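Local coordinates for cupin domain protein (Microcystis aeruginosa DIANCHI905, PDB 5ZBF), which binds iron(II) and 4-hydroxyphenylpyruvic acid and probably acts as a cupin-superfamily isomerase in making the Choi moiety of aeruginosin, at residues 15-20 / 38-43; 57-62 / 85-90; 65-70 / 109-114. All coordinates share one frame; numbering follows the deposited sequence.

The three contacts step across one side of the cupin fold, outward from its metal site. Contact 1 is mostly buried: strand 39-43 meets the start of strand 17-24, and its 38-43 segment supplies His-43 to the iron and Glu-41 O as hydrogen-bond acceptor for the phenol of the bound acid. Contact 2 continues the same four-stranded sheet, pairing 57-62 with 85-90 through backbone hydrogen bonds and putting Phe-86 in the pocket; Leu-40 N probably bonds to Phe-86 O between the two. Contact 3 lies at the surface, where the outer strand 65-70, paired with 57-62, faces 112-114 of another sheet. Chemistry runs from metal and aromatic, through strand pairing, to aliphatic side-chain packing with charged groups toward solvent.

Contact 1: residues 15-20 / 38-43; sequences PHVELE and AKLESH. With FE2 (Fe (II) ion), chain C; ENO (3-(4-hydroxy-phenyl)pyruvic acid), chain B.
His-16 and Ala-38 make the CH-pi part of the contact: the methyl of Ala-38 sits over one face of the imidazole, off-centre toward the rim, with Ala-38 CB 3.7 Å from the centroid of the His-16 ring and 22° from its normal. Lys-39 O lies near the plane of the same ring at its edge, 3.6 Å from His-16 ND1, in van der Waals range.

The aliphatic part is carried by Leu-40, which reaches across so that its CD1 touches Val-17 CG2 at 3.7 Å, the two side chains crossing at about a right angle. In Val-17, CG2 stands anti to the carbonyl carbon and beside the backbone N, which brings this branch to the leucine. The other flank of Leu-40 meets the ligand, its CG lying 4.0 Å from ENO C7 of the phenol ring.

Polar and metal bonds belong to segment 38-43. The phenol O3 of the ligand donates to Glu-41 O at 2.7 Å, anchoring the phenol end of the bound acid. At the pyruvate end His-43 NE2 binds the iron at 2.2 Å, and the ligand chelates the same ion through its O4 (2.1 Å) and carboxylate O1. His-43 CG falls between backbone N and carbonyl carbon (chi1 70°), turning one face of its ring to the phenol, with ENO C6 over its centre. His-45, Gln-49 and His-84 complete the iron site, while Lys-100 and Gln-30 also bond to the ligand.

One short strand thus offers a backbone acceptor, a metal ligand and an apolar wall to the same molecule. His-16 and Val-17 back that wall from behind. Chelation holds the pyruvate group at the metal while the bond to Glu-41 O anchors the phenol, consistent with chemistry centred at the iron.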
loop_
_atom_site.group_PDB
_atom_site.type_symbol
_atom_site.label_atom_id
_atom_site.label_comp_id
_atom_site.label_asym_id
_atom_site.label_seq_id
_atom_site.Cartn_x
_atom_site.Cartn_y
_atom_site.Cartn_z
ATOM N N PRO A 15 -20.610 -3.968 -9.398
ATOM C CA PRO A 15 -21.292 -4.549 -8.254
ATOM C C PRO A 15 -20.367 -5.277 -7.287
ATOM O O PRO A 15 -20.765 -5.508 -6.148
ATOM C CB PRO A 15 -22.290 -5.521 -8.895
ATOM C CG PRO A 15 -22.531 -4.960 -10.252
ATOM C CD PRO A 15 -21.189 -4.434 -10.670
ATOM N N HIS A 16 -19.147 -5.615 -7.716
ATOM C CA HIS A 16 -18.213 -6.312 -6.840
ATOM C C HIS A 16 -17.168 -5.507 -6.119
ATOM O O HIS A 16 -16.593 -6.018 -5.162
ATOM C CB HIS A 16 -17.451 -7.383 -7.602
ATOM C CG HIS A 16 -18.309 -8.513 -8.021
ATOM N ND1 HIS A 16 -18.100 -9.215 -9.182
ATOM C CD2 HIS A 16 -19.387 -9.068 -7.425
ATOM C CE1 HIS A 16 -19.000 -10.169 -9.269
ATOM N NE2 HIS A 16 -19.795 -10.099 -8.220
ATOM N N VAL A 17 -16.879 -4.296 -6.580
ATOM C CA VAL A 17 -15.707 -3.572 -6.081
ATOM C C VAL A 17 -16.065 -2.200 -5.527
ATOM O O VAL A 17 -16.629 -1.361 -6.221
ATOM C CB VAL A 17 -14.643 -3.381 -7.186
ATOM C CG1 VAL A 17 -13.433 -2.631 -6.641
ATOM C CG2 VAL A 17 -14.220 -4.723 -7.760
ATOM N N GLU A 18 -15.723 -1.980 -4.264
ATOM C CA GLU A 18 -15.839 -0.671 -3.653
ATOM C C GLU A 18 -14.451 -0.178 -3.299
ATOM O O GLU A 18 -13.614 -0.959 -2.810
ATOM C CB GLU A 18 -16.718 -0.758 -2.420
ATOM C CG GLU A 18 -18.160 -1.044 -2.794
ATOM C CD GLU A 18 -19.023 -1.352 -1.601
ATOM O OE1 GLU A 18 -18.545 -2.029 -0.664
ATOM O OE2 GLU A 18 -20.183 -0.933 -1.615
ATOM N N LEU A 19 -14.208 1.101 -3.570
ATOM C CA LEU A 19 -12.899 1.705 -3.369
ATOM C C LEU A 19 -12.993 2.981 -2.537
ATOM O O LEU A 19 -14.000 3.696 -2.593
ATOM C CB LEU A 19 -12.265 2.060 -4.712
ATOM C CG LEU A 19 -12.053 0.967 -5.771
ATOM C CD1 LEU A 19 -11.487 1.593 -7.033
ATOM C CD2 LEU A 19 -11.120 -0.127 -5.284
ATOM N N GLU A 20 -11.941 3.226 -1.749
ATOM C CA GLU A 20 -11.669 4.529 -1.145
ATOM C C GLU A 20 -10.414 5.046 -1.838
ATOM O O GLU A 20 -9.330 4.466 -1.692
ATOM C CB GLU A 20 -11.446 4.402 0.365
ATOM C CG GLU A 20 -12.702 3.998 1.140
ATOM C CD GLU A 20 -13.814 5.051 1.168
ATOM O OE1 GLU A 20 -13.567 6.256 0.923
ATOM O OE2 GLU A 20 -14.970 4.667 1.463
ATOM N N ALA A 38 -16.207 -12.900 -6.082
ATOM C CA ALA A 38 -16.198 -12.027 -7.249
ATOM C C ALA A 38 -15.251 -12.514 -8.345
ATOM O O ALA A 38 -14.140 -12.953 -8.056
ATOM C CB ALA A 38 -15.818 -10.615 -6.847
ATOM N N LYS A 39 -15.726 -12.432 -9.592
ATOM C CA LYS A 39 -14.881 -12.478 -10.780
ATOM C C LYS A 39 -14.708 -11.069 -11.312
ATOM O O LYS A 39 -15.692 -10.382 -11.592
ATOM C CB LYS A 39 -15.507 -13.333 -11.881
ATOM C CG LYS A 39 -15.520 -14.816 -11.583
ATOM C CD LYS A 39 -16.374 -15.589 -12.566
ATOM C CE LYS A 39 -15.894 -15.448 -13.993
ATOM N NZ LYS A 39 -16.651 -16.359 -14.888
ATOM N N LEU A 40 -13.456 -10.645 -11.462
ATOM C CA LEU A 40 -13.125 -9.329 -11.995
ATOM C C LEU A 40 -12.511 -9.507 -13.379
ATOM O O LEU A 40 -11.418 -10.062 -13.503
ATOM C CB LEU A 40 -12.118 -8.612 -11.090
ATOM C CG LEU A 40 -12.601 -7.654 -10.010
ATOM C CD1 LEU A 40 -13.921 -8.083 -9.398
ATOM C CD2 LEU A 40 -11.543 -7.447 -8.945
ATOM N N GLU A 41 -13.214 -9.032 -14.406
ATOM C CA GLU A 41 -12.732 -9.131 -15.775
ATOM C C GLU A 41 -11.401 -8.423 -15.934
ATOM O O GLU A 41 -11.177 -7.357 -15.354
ATOM C CB GLU A 41 -13.748 -8.531 -16.757
ATOM C CG GLU A 41 -13.509 -8.929 -18.200
ATOM N N SER A 42 -10.517 -9.018 -16.724
ATOM C CA SER A 42 -9.214 -8.428 -16.977
ATOM C C SER A 42 -9.370 -7.060 -17.625
ATOM O O SER A 42 -10.267 -6.855 -18.459
ATOM C CB SER A 42 -8.373 -9.338 -17.875
ATOM O OG SER A 42 -8.207 -10.617 -17.288
ATOM N N HIS A 43 -8.506 -6.130 -17.239
ATOM C CA HIS A 43 -8.450 -4.838 -17.883
ATOM C C HIS A 43 -7.008 -4.414 -18.052
ATOM O O HIS A 43 -6.097 -5.078 -17.572
ATOM C CB HIS A 43 -9.289 -3.783 -17.148
ATOM C CG HIS A 43 -8.746 -3.357 -15.819
ATOM N ND1 HIS A 43 -9.443 -2.511 -14.987
ATOM C CD2 HIS A 43 -7.584 -3.644 -15.182
ATOM C CE1 HIS A 43 -8.739 -2.290 -13.893
ATOM N NE2 HIS A 43 -7.603 -2.954 -13.996
HETATM FE FE FE2 C . -5.922 -2.351 -12.710
HETATM O O4 ENO B . -6.744 -3.499 -11.141
HETATM C C9 ENO B . -11.075 -3.731 -10.917
HETATM C C8 ENO B . -11.977 -4.171 -11.887
HETATM C C7 ENO B . -11.570 -5.081 -12.865
HETATM C C6 ENO B . -10.258 -5.550 -12.863
HETATM C C5 ENO B . -9.359 -5.110 -11.893
HETATM C C4 ENO B . -9.761 -4.201 -10.916
HETATM O O3 ENO B . -12.444 -5.513 -13.818
HETATM C C3 ENO B . -8.759 -3.730 -9.879
HETATM C C2 ENO B . -7.694 -2.921 -10.603
HETATM C C1 ENO B . -7.802 -1.462 -10.698
HETATM O O2 ENO B . -8.567 -0.819 -9.933
HETATM O O1 ENO B . -7.109 -0.882 -11.565
#

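Contact 2: residues 57-62 / 85-90; sequences ELELYI and GFVNPL. With ENO (3-(4-hydroxy-phenyl)pyruvic acid), chain B.
Phe-86 is the apolar centre, wedged against two leucines of the neighbouring strand: Leu-58 CD2 meets Phe-86 CD1 at 3.6 Å, and Leu-60 CD1 meets Phe-86 CE1, also at 3.6 Å. Both methyls come at a slant to the ring. The Phe-86 CG is anti to the carbonyl carbon (chi1 -58°), which carries the ring down the leucine side of the sheet into the ligand pocket; there the 2-oxo oxygen, ENO O4, lies in the ring plane, at the edge, 3.8 Å from Phe-86 CE2. His-76 meets Phe-86 edge-to-face.

On the opposite side of the sheet Tyr-61 crosses Val-87 obliquely, with Tyr-61 CE2 3.5 Å from Val-87 CG2. Glu-59 runs alongside Val-87, pointing the same way, its OE1 near Val-87 CB.

Between these layers the backbones pair antiparallel. Glu-59 and Val-87 form a hydrogen-bonded pair, Glu-59 N giving to Val-87 O at 2.8 Å, and Tyr-61 pairs likewise with Gly-85; Leu-60 and Phe-86 lie between them as a non-hydrogen-bonded pair. Phe-86 CA also makes a CA-H...O contact with Glu-59 O.

The pairing ends at Val-87; beyond it Asn-88 and Pro-89 leave the strand. Glu-57 crosses Pro-89 at about a right angle, its CD 3.8 Å from Pro-89 CG. Asn-88 OD1 accepts from Leu-90 N at 3.0 Å, an Asx turn, while Asn-88 ND2 bonds to Glu-92 O and Ala-35 O. A water accepts from Glu-57 N at 3.1 Å and donates to Asn-88 OD1, bridging the segments.

The chemistry divides by side. Phe-86 alone of this contact lines the acid's pocket, with Leu-58 and Leu-60 a second shell against its ring; the other face and the turn keep carboxylates, a phenol and a water at the partly exposed border.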
loop_
_atom_site.group_PDB
_atom_site.type_symbol
_atom_site.label_atom_id
_atom_site.label_comp_id
_atom_site.label_asym_id
_atom_site.label_seq_id
_atom_site.Cartn_x
_atom_site.Cartn_y
_atom_site.Cartn_z
ATOM N N GLU A 57 -8.171 -13.395 0.522
ATOM C CA GLU A 57 -7.288 -14.016 -0.454
ATOM C C GLU A 57 -7.738 -13.528 -1.823
ATOM O O GLU A 57 -8.882 -13.072 -1.990
ATOM C CB GLU A 57 -7.359 -15.544 -0.364
ATOM C CG GLU A 57 -6.309 -16.294 -1.161
ATOM C CD GLU A 57 -6.506 -17.803 -1.137
ATOM O OE1 GLU A 57 -7.297 -18.314 -0.315
ATOM O OE2 GLU A 57 -5.865 -18.486 -1.957
ATOM N N LEU A 58 -6.824 -13.569 -2.779
ATOM C CA LEU A 58 -7.131 -13.151 -4.137
ATOM C C LEU A 58 -6.330 -14.020 -5.094
ATOM O O LEU A 58 -5.271 -14.542 -4.731
ATOM C CB LEU A 58 -6.788 -11.673 -4.294
ATOM C CG LEU A 58 -7.465 -10.801 -5.342
ATOM C CD1 LEU A 58 -8.985 -10.853 -5.261
ATOM C CD2 LEU A 58 -6.968 -9.370 -5.193
ATOM N N GLU A 59 -6.875 -14.230 -6.289
ATOM C CA GLU A 59 -6.159 -14.882 -7.365
ATOM C C GLU A 59 -5.944 -13.864 -8.465
ATOM O O GLU A 59 -6.906 -13.242 -8.963
ATOM C CB GLU A 59 -6.944 -16.065 -7.909
ATOM C CG GLU A 59 -7.041 -17.230 -6.947
ATOM C CD GLU A 59 -7.834 -18.384 -7.518
ATOM O OE1 GLU A 59 -8.780 -18.144 -8.302
ATOM O OE2 GLU A 59 -7.510 -19.536 -7.172
ATOM N N LEU A 60 -4.679 -13.710 -8.837
ATOM C CA LEU A 60 -4.249 -12.812 -9.903
ATOM C C LEU A 60 -4.181 -13.554 -11.254
ATOM O O LEU A 60 -3.536 -14.596 -11.378
ATOM C CB LEU A 60 -2.872 -12.230 -9.557
ATOM C CG LEU A 60 -2.134 -11.442 -10.646
ATOM C CD1 LEU A 60 -2.818 -10.118 -10.908
ATOM C CD2 LEU A 60 -0.686 -11.213 -10.238
ATOM N N TYR A 61 -4.844 -12.983 -12.255
ATOM C CA TYR A 61 -4.829 -13.472 -13.631
ATOM C C TYR A 61 -4.005 -12.486 -14.439
ATOM O O TYR A 61 -4.406 -11.338 -14.634
ATOM C CB TYR A 61 -6.253 -13.545 -14.172
ATOM C CG TYR A 61 -7.042 -14.712 -13.630
ATOM C CD1 TYR A 61 -7.431 -15.759 -14.453
ATOM C CD2 TYR A 61 -7.408 -14.763 -12.288
ATOM C CE1 TYR A 61 -8.162 -16.834 -13.957
ATOM C CE2 TYR A 61 -8.135 -15.827 -11.780
ATOM C CZ TYR A 61 -8.510 -16.859 -12.614
ATOM O OH TYR A 61 -9.232 -17.916 -12.105
ATOM N N ILE A 62 -2.837 -12.934 -14.881
ATOM C CA ILE A 62 -1.879 -12.063 -15.558
ATOM C C ILE A 62 -0.933 -12.927 -16.392
ATOM O O ILE A 62 -0.567 -14.019 -15.973
ATOM C CB ILE A 62 -1.111 -11.194 -14.526
ATOM C CG1 ILE A 62 -0.430 -10.003 -15.200
ATOM C CG2 ILE A 62 -0.123 -12.032 -13.726
ATOM C CD1 ILE A 62 0.111 -8.978 -14.225
ATOM N N GLY A 85 -6.493 -9.366 -14.254
ATOM C CA GLY A 85 -7.818 -9.590 -13.671
ATOM C C GLY A 85 -7.660 -10.336 -12.364
ATOM O O GLY A 85 -6.546 -10.711 -11.994
ATOM N N PHE A 86 -8.781 -10.560 -11.674
ATOM C CA PHE A 86 -8.775 -11.195 -10.363
ATOM C C PHE A 86 -10.003 -12.065 -10.132
ATOM O O PHE A 86 -11.076 -11.812 -10.686
ATOM C CB PHE A 86 -8.745 -10.138 -9.246
ATOM C CG PHE A 86 -7.563 -9.207 -9.310
ATOM C CD1 PHE A 86 -6.353 -9.550 -8.720
ATOM C CD2 PHE A 86 -7.676 -7.965 -9.930
ATOM C CE1 PHE A 86 -5.273 -8.684 -8.772
ATOM C CE2 PHE A 86 -6.602 -7.091 -9.983
ATOM C CZ PHE A 86 -5.397 -7.452 -9.398
ATOM N N VAL A 87 -9.834 -13.086 -9.303
ATOM C CA VAL A 87 -10.955 -13.789 -8.698
ATOM C C VAL A 87 -10.754 -13.788 -7.187
ATOM O O VAL A 87 -9.654 -14.026 -6.700
ATOM C CB VAL A 87 -11.053 -15.251 -9.183
ATOM C CG1 VAL A 87 -12.054 -16.047 -8.344
ATOM C CG2 VAL A 87 -11.407 -15.290 -10.666
ATOM N N ASN A 88 -11.814 -13.504 -6.451
ATOM C CA ASN A 88 -11.819 -13.741 -5.013
ATOM C C ASN A 88 -12.245 -15.196 -4.784
ATOM O O ASN A 88 -13.421 -15.535 -5.001
ATOM C CB ASN A 88 -12.765 -12.772 -4.314
ATOM C CG ASN A 88 -12.863 -13.027 -2.818
ATOM O OD1 ASN A 88 -12.193 -13.908 -2.280
ATOM N ND2 ASN A 88 -13.709 -12.266 -2.145
ATOM N N PRO A 89 -11.306 -16.060 -4.347
ATOM C CA PRO A 89 -11.601 -17.490 -4.202
ATOM C C PRO A 89 -12.394 -17.846 -2.936
ATOM O O PRO A 89 -12.762 -19.015 -2.756
ATOM C CB PRO A 89 -10.202 -18.113 -4.118
ATOM C CG PRO A 89 -9.415 -17.073 -3.410
ATOM C CD PRO A 89 -9.905 -15.762 -3.954
ATOM N N LEU A 90 -12.640 -16.857 -2.067
ATOM C CA LEU A 90 -13.333 -17.088 -0.809
ATOM C C LEU A 90 -14.747 -16.522 -0.789
ATOM O O LEU A 90 -15.078 -15.597 -1.545
ATOM C CB LEU A 90 -12.557 -16.444 0.347
ATOM C CG LEU A 90 -11.085 -16.781 0.547
ATOM C CD1 LEU A 90 -10.629 -16.139 1.848
ATOM C CD2 LEU A 90 -10.851 -18.285 0.588
HETATM O O4 ENO B . -6.744 -3.499 -11.141
HETATM C C9 ENO B . -11.075 -3.731 -10.917
HETATM C C8 ENO B . -11.977 -4.171 -11.887
HETATM C C7 ENO B . -11.570 -5.081 -12.865
HETATM C C6 ENO B . -10.258 -5.550 -12.863
HETATM C C5 ENO B . -9.359 -5.110 -11.893
HETATM C C4 ENO B . -9.761 -4.201 -10.916
HETATM O O3 ENO B . -12.444 -5.513 -13.818
HETATM C C3 ENO B . -8.759 -3.730 -9.879
HETATM C C2 ENO B . -7.694 -2.921 -10.603
HETATM C C1 ENO B . -7.802 -1.462 -10.698
HETATM O O2 ENO B . -8.567 -0.819 -9.933
HETATM O O1 ENO B . -7.109 -0.882 -11.565
HETATM O O HOH W 1 -11.180 -12.974 0.227
#

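Contact 3: residues 65-70 / 109-114; sequences VIKPLR and EDVVLT
Strands 65-70 and 112-114 run roughly the same way, their axes 9.2 Å apart at the closest and inclined by 32°, a spacing that suits face-to-face packing through side chains rather than backbone pairing. The pivot is Val-112, whose CG2 touches both Lys-67 and Leu-69. Lys-67 CB lies 3.8 Å from Val-112 CG2, and the Lys-67 CG follows at 4.0 Å from the same methyl, so the lysine contributes the first methylenes of its chain. Leu-69 crosses Val-112 obliquely; its CD2 comes within 4.0 Å of Val-112 CG2 and is nearly as close to Val-112 CG1.

CG2 of Val-112 is anti to the carbonyl carbon, with CG1 anti to the backbone N (chi1 178°), and this rotation lets both branches reach Leu-69. The Lys-67 chain bends at chi2 (-78°), which takes its CE past Val-111 CG2, a looser approach of 4.3 Å.

At the far end Arg-70 and Thr-114 meet obliquely: Arg-70 NH2 is 3.8 Å from the methyl Thr-114 CG2. What binds them polarly is a shared third residue. Arg-70 NE makes a salt bridge to Asp-74 OD2, while Thr-114 OG1 is hydrogen-bonded to Asp-74 OD1, so a single carboxylate ties the C-terminal ends of the two segments together. This pairing would be expected to favour the charged form of Asp-74.

Strand 65-70 is an edge strand of the four-stranded sheet, paired with 57-62, and Leu-69 also touches Leu-60 and His-76. Strand 112-119 lies beside 74-78; Leu-113, and Val-111 just ahead of the strand, make backbone hydrogen bonds to Ile-75 and Val-77. The contact joins the two sheets of the cupin barrel; the side chain of Leu-69 is about 10 Å from the bound acid.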
loop_
_atom_site.group_PDB
_atom_site.type_symbol
_atom_site.label_atom_id
_atom_site.label_comp_id
_atom_site.label_asym_id
_atom_site.label_seq_id
_atom_site.Cartn_x
_atom_site.Cartn_y
_atom_site.Cartn_z
ATOM N N VAL A 65 -1.259 -16.833 -16.745
ATOM C CA VAL A 65 -1.107 -17.686 -15.564
ATOM C C VAL A 65 -2.018 -17.178 -14.459
ATOM O O VAL A 65 -2.543 -16.068 -14.535
ATOM C CB VAL A 65 0.354 -17.753 -15.063
ATOM C CG1 VAL A 65 1.255 -18.316 -16.155
ATOM C CG2 VAL A 65 0.860 -16.388 -14.614
ATOM N N ILE A 66 -2.214 -18.011 -13.446
ATOM C CA ILE A 66 -3.036 -17.663 -12.298
ATOM C C ILE A 66 -2.138 -17.776 -11.067
ATOM O O ILE A 66 -1.525 -18.823 -10.852
ATOM C CB ILE A 66 -4.264 -18.597 -12.187
ATOM C CG1 ILE A 66 -5.053 -18.569 -13.506
ATOM C CG2 ILE A 66 -5.144 -18.194 -11.006
ATOM C CD1 ILE A 66 -6.160 -19.603 -13.610
ATOM N N LYS A 67 -2.051 -16.696 -10.286
ATOM C CA LYS A 67 -1.181 -16.630 -9.099
ATOM C C LYS A 67 -1.980 -16.298 -7.839
ATOM O O LYS A 67 -2.635 -15.256 -7.772
ATOM C CB LYS A 67 -0.104 -15.549 -9.267
ATOM C CG LYS A 67 0.846 -15.747 -10.440
ATOM C CD LYS A 67 1.897 -16.795 -10.134
ATOM C CE LYS A 67 3.027 -16.744 -11.148
ATOM N NZ LYS A 67 4.206 -17.533 -10.706
ATOM N N PRO A 68 -1.923 -17.172 -6.828
ATOM C CA PRO A 68 -2.581 -16.818 -5.572
ATOM C C PRO A 68 -1.846 -15.698 -4.823
ATOM O O PRO A 68 -0.622 -15.593 -4.902
ATOM C CB PRO A 68 -2.581 -18.132 -4.781
ATOM C CG PRO A 68 -1.493 -18.961 -5.378
ATOM C CD PRO A 68 -1.311 -18.514 -6.798
ATOM N N LEU A 69 -2.612 -14.864 -4.129
ATOM C CA LEU A 69 -2.088 -13.742 -3.358
ATOM C C LEU A 69 -2.539 -13.901 -1.916
ATOM O O LEU A 69 -3.738 -13.935 -1.640
ATOM C CB LEU A 69 -2.587 -12.410 -3.914
ATOM C CG LEU A 69 -2.233 -12.071 -5.360
ATOM C CD1 LEU A 69 -2.964 -10.830 -5.842
ATOM C CD2 LEU A 69 -0.735 -11.872 -5.501
ATOM N N ARG A 70 -1.573 -13.995 -1.004
ATOM C CA ARG A 70 -1.858 -14.198 0.419
ATOM C C ARG A 70 -1.848 -12.884 1.179
ATOM O O ARG A 70 -1.035 -12.000 0.906
ATOM C CB ARG A 70 -0.817 -15.126 1.038
ATOM C CG ARG A 70 -0.838 -16.548 0.485
ATOM C CD ARG A 70 0.409 -17.317 0.847
ATOM N NE ARG A 70 1.586 -16.629 0.331
ATOM C CZ ARG A 70 2.838 -16.933 0.654
ATOM N NH1 ARG A 70 3.094 -17.936 1.478
ATOM N NH2 ARG A 70 3.837 -16.226 0.139
ATOM N N GLU A 109 10.567 -7.630 -13.218
ATOM C CA GLU A 109 10.945 -9.007 -13.553
ATOM C C GLU A 109 9.931 -10.029 -13.017
ATOM O O GLU A 109 9.872 -11.156 -13.499
ATOM C CB GLU A 109 12.348 -9.314 -13.021
ATOM C CG GLU A 109 12.837 -10.724 -13.307
ATOM N N ASP A 110 9.122 -9.639 -12.035
ATOM C CA ASP A 110 8.179 -10.565 -11.421
ATOM C C ASP A 110 6.789 -9.944 -11.348
ATOM O O ASP A 110 6.669 -8.750 -11.053
ATOM C CB ASP A 110 8.661 -10.925 -10.013
ATOM C CG ASP A 110 10.074 -11.473 -10.004
ATOM O OD1 ASP A 110 10.260 -12.665 -10.331
ATOM O OD2 ASP A 110 11.002 -10.710 -9.670
ATOM N N VAL A 111 5.752 -10.751 -11.620
ATOM C CA VAL A 111 4.347 -10.329 -11.434
ATOM C C VAL A 111 3.852 -10.491 -9.986
ATOM O O VAL A 111 2.836 -9.894 -9.597
ATOM C CB VAL A 111 3.359 -11.054 -12.391
ATOM C CG1 VAL A 111 3.682 -10.726 -13.849
ATOM C CG2 VAL A 111 3.341 -12.566 -12.173
ATOM N N VAL A 112 4.553 -11.304 -9.195
ATOM C CA VAL A 112 4.260 -11.399 -7.760
ATOM C C VAL A 112 5.571 -11.338 -6.980
ATOM O O VAL A 112 6.515 -12.046 -7.300
ATOM C CB VAL A 112 3.477 -12.677 -7.385
ATOM C CG1 VAL A 112 3.231 -12.754 -5.878
ATOM C CG2 VAL A 112 2.144 -12.710 -8.109
ATOM N N LEU A 113 5.609 -10.451 -5.989
ATOM C CA LEU A 113 6.729 -10.342 -5.055
ATOM C C LEU A 113 6.242 -10.730 -3.671
ATOM O O LEU A 113 5.048 -10.688 -3.397
ATOM C CB LEU A 113 7.277 -8.919 -5.026
ATOM C CG LEU A 113 7.872 -8.386 -6.332
ATOM C CD1 LEU A 113 8.159 -6.896 -6.182
ATOM C CD2 LEU A 113 9.110 -9.175 -6.715
ATOM N N THR A 114 7.165 -11.119 -2.800
ATOM C CA THR A 114 6.792 -11.542 -1.461
ATOM C C THR A 114 7.684 -10.847 -0.447
ATOM O O THR A 114 8.885 -10.738 -0.637
ATOM C CB THR A 114 6.843 -13.074 -1.306
ATOM O OG1 THR A 114 5.923 -13.674 -2.231
ATOM C CG2 THR A 114 6.458 -13.491 0.111
#